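Local coordinates for protein extracellular serine protease (Aeromonas sobria, PDB 3WQB) that cleaves peptide bonds after paired basic residues, one of them lysine, as a secreted, calcium-binding, kexin/furin-like serine protease and probable virulence factor, at residues A[342-353]-A[416-424]. The protein carries 1 engineered substitution. Numbering follows the deposited sequence.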
# COMPACT_ATOMS: atom_id res chain seq x y z
N THR A 342 11.06 -3.82 2.74
CA THR A 342 11.46 -2.57 2.12
C THR A 342 11.87 -1.52 3.16
O THR A 342 12.85 -0.82 2.96
CB THR A 342 10.33 -2.06 1.21
OG1 THR A 342 10.00 -3.09 0.26
CG2 THR A 342 10.73 -0.80 0.46
N SER A 343 11.13 -1.44 4.27
CA SER A 343 11.49 -0.54 5.38
C SER A 343 12.89 -0.85 5.88
O SER A 343 13.69 0.05 6.11
CB SER A 343 10.47 -0.66 6.52
OG SER A 343 9.22 -0.15 6.11
N GLY A 344 13.19 -2.13 6.07
CA GLY A 344 14.51 -2.57 6.48
C GLY A 344 15.58 -2.22 5.45
O GLY A 344 16.64 -1.70 5.82
N ALA A 345 15.30 -2.46 4.17
CA ALA A 345 16.23 -2.12 3.10
C ALA A 345 16.53 -0.62 3.09
O ALA A 345 17.68 -0.19 2.98
CB ALA A 345 15.67 -2.56 1.75
N MET A 346 15.46 0.18 3.21
CA MET A 346 15.58 1.62 3.31
C MET A 346 16.45 2.02 4.50
O MET A 346 17.32 2.89 4.38
CB MET A 346 14.18 2.23 3.44
CG MET A 346 14.14 3.73 3.27
SD MET A 346 14.55 4.28 1.59
CE MET A 346 13.10 3.85 0.63
N ALA A 347 16.22 1.39 5.66
CA ALA A 347 17.00 1.71 6.85
C ALA A 347 18.48 1.38 6.64
O ALA A 347 19.36 2.13 7.09
CB ALA A 347 16.46 0.98 8.06
N LEU A 348 18.77 0.30 5.94
CA LEU A 348 20.16 -0.04 5.62
C LEU A 348 20.80 1.08 4.79
O LEU A 348 21.88 1.58 5.12
CB LEU A 348 20.26 -1.38 4.88
CG LEU A 348 19.89 -2.61 5.71
CD1 LEU A 348 20.04 -3.89 4.90
CD2 LEU A 348 20.73 -2.69 6.97
N LEU A 349 20.12 1.49 3.73
CA LEU A 349 20.66 2.52 2.86
C LEU A 349 20.85 3.83 3.60
O LEU A 349 21.88 4.48 3.47
CB LEU A 349 19.75 2.72 1.65
CG LEU A 349 19.58 1.52 0.72
CD1 LEU A 349 18.72 1.93 -0.43
CD2 LEU A 349 20.89 0.95 0.25
N MET A 350 19.84 4.21 4.38
CA MET A 350 19.92 5.44 5.16
C MET A 350 21.08 5.40 6.15
O MET A 350 21.74 6.41 6.37
CB MET A 350 18.61 5.71 5.89
CG MET A 350 17.47 6.10 4.98
SD MET A 350 15.96 6.23 5.95
CE MET A 350 14.89 7.02 4.74
N SER A 351 21.33 4.25 6.75
CA SER A 351 22.41 4.16 7.73
C SER A 351 23.78 4.29 7.07
O SER A 351 24.71 4.84 7.68
CB SER A 351 22.32 2.90 8.58
OG SER A 351 22.65 1.72 7.87
N ALA A 352 23.90 3.79 5.84
CA ALA A 352 25.15 3.84 5.07
C ALA A 352 25.40 5.23 4.49
O ALA A 352 26.56 5.66 4.37
CB ALA A 352 25.13 2.81 3.96
N TYR A 353 24.32 5.92 4.12
CA TYR A 353 24.40 7.20 3.43
C TYR A 353 23.34 8.14 4.00
O TYR A 353 22.31 8.39 3.37
CB TYR A 353 24.24 7.01 1.91
CG TYR A 353 25.43 6.28 1.33
CD1 TYR A 353 26.60 6.97 1.03
CD2 TYR A 353 25.40 4.90 1.14
CE1 TYR A 353 27.71 6.31 0.54
CE2 TYR A 353 26.50 4.22 0.64
CZ TYR A 353 27.65 4.93 0.34
OH TYR A 353 28.75 4.26 -0.14
N LEU A 416 12.92 -6.65 -7.93
CA LEU A 416 13.18 -7.09 -6.57
C LEU A 416 14.35 -6.31 -5.96
O LEU A 416 15.41 -6.18 -6.57
CB LEU A 416 13.48 -8.58 -6.56
CG LEU A 416 14.00 -9.22 -5.27
CD1 LEU A 416 12.99 -9.10 -4.14
CD2 LEU A 416 14.40 -10.67 -5.50
N ILE A 417 14.15 -5.81 -4.75
CA ILE A 417 15.20 -5.09 -4.03
C ILE A 417 16.53 -5.84 -4.06
O ILE A 417 16.58 -7.05 -3.81
CB ILE A 417 14.78 -4.84 -2.59
CG1 ILE A 417 13.61 -3.84 -2.57
CG2 ILE A 417 15.95 -4.33 -1.75
CD1 ILE A 417 13.03 -3.59 -1.19
N ASP A 418 17.61 -5.12 -4.36
CA ASP A 418 18.97 -5.64 -4.30
C ASP A 418 19.76 -4.65 -3.46
O ASP A 418 20.25 -3.64 -3.97
CB ASP A 418 19.54 -5.75 -5.72
CG ASP A 418 20.94 -6.35 -5.76
OD1 ASP A 418 21.66 -6.32 -4.74
OD2 ASP A 418 21.33 -6.81 -6.86
N VAL A 419 19.86 -4.91 -2.17
CA VAL A 419 20.48 -3.95 -1.25
C VAL A 419 21.96 -3.74 -1.57
O VAL A 419 22.46 -2.61 -1.54
CB VAL A 419 20.31 -4.39 0.22
CG1 VAL A 419 21.24 -3.59 1.15
CG2 VAL A 419 18.86 -4.24 0.66
N ASN A 420 22.68 -4.83 -1.85
CA ASN A 420 24.10 -4.72 -2.15
C ASN A 420 24.35 -3.82 -3.35
O ASN A 420 25.26 -2.97 -3.30
CB ASN A 420 24.70 -6.09 -2.46
CG ASN A 420 24.70 -7.03 -1.28
OD1 ASN A 420 24.50 -6.64 -0.13
ND2 ASN A 420 24.95 -8.30 -1.57
N LYS A 421 23.56 -3.99 -4.41
CA LYS A 421 23.75 -3.19 -5.62
C LYS A 421 23.33 -1.74 -5.38
O LYS A 421 23.98 -0.82 -5.87
CB LYS A 421 23.01 -3.80 -6.81
CG LYS A 421 23.36 -3.16 -8.15
CD LYS A 421 22.72 -3.91 -9.30
CE LYS A 421 22.97 -3.17 -10.60
NZ LYS A 421 22.42 -3.92 -11.76
N ALA A 422 22.27 -1.53 -4.60
CA ALA A 422 21.88 -0.17 -4.24
C ALA A 422 23.02 0.53 -3.51
O ALA A 422 23.29 1.70 -3.77
CB ALA A 422 20.60 -0.18 -3.39
N LEU A 423 23.69 -0.19 -2.62
CA LEU A 423 24.84 0.37 -1.90
C LEU A 423 26.03 0.65 -2.81
O LEU A 423 26.74 1.63 -2.61
CB LEU A 423 25.26 -0.53 -0.74
CG LEU A 423 24.31 -0.54 0.45
CD1 LEU A 423 24.62 -1.72 1.35
CD2 LEU A 423 24.40 0.76 1.22
N GLU A 424 26.26 -0.22 -3.79
CA GLU A 424 27.30 0.02 -4.79
C GLU A 424 27.02 1.32 -5.56
O GLU A 424 27.91 2.14 -5.77
CB GLU A 424 27.38 -1.15 -5.76
CG GLU A 424 28.50 -1.06 -6.77
CD GLU A 424 28.59 -2.30 -7.63
OE1 GLU A 424 27.80 -2.41 -8.59
OE2 GLU A 424 29.42 -3.18 -7.32
O HOH W 1 28.57 1.75 -0.58
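With CG anti to its own carbonyl carbon (chi1 -72°) and the chain extended beyond it, Leu423 reaches across to helix 342-352 and sets CD2 against Leu349, Ala352 and Tyr353. Leu349 has nearly the same torsions, and its CD2 comes within 3.6 Å of Leu423 CD2, the two side chains meeting at a slant. The same Leu349 methyl also lies against the CB of Ala422. Packing is tighter one turn on, where Ala352 CB stands 3.5 Å from Leu423 CD2, slightly closer than usual for two carbons. That methyl then meets the Tyr353 ring at its edge, 4.1 Å from CE2. A water lying in the ring plane is hydrogen-bonded to Tyr353 OH and donates to Leu423 O. No direct hydrogen bond crosses the contact; apart from this water bridge it is held by van der Waals contact, an example of larger branched side chains meeting alanines between two helices inclined at 28°, their axes 10.4 Å apart.

Further back, Ala345 CB touches the CG2 methyls of both Ile417 and Val419, at 3.9 and 3.8 Å. The other branch of Val419, CG1, meets Leu348 CD1, those side chains crossing at about a right angle. Ile417 CD1 reaches Thr342, whose hydroxyl is hydrogen-bonded to Ala338 O within its own helix. Asp418 is the N-cap of helix 419-426, its OD1 accepting from Lys421 N at 3.0 Å from above the carboxylate plane; Asn58 ND2 also binds OD1.

The engineered Ala336, at the predicted charge-relay position of this subtilisin-like domain, lies in the first turn of helix 335-352; helix 419-426 packs against the later turns. Helix 60-64 touches Val419 and Leu423, helix 358-368 touches Met346, Met350 and Ala422, and strand 211-215 of the central parallel sheet meets Thr342, Ser343, Met346 and Met350.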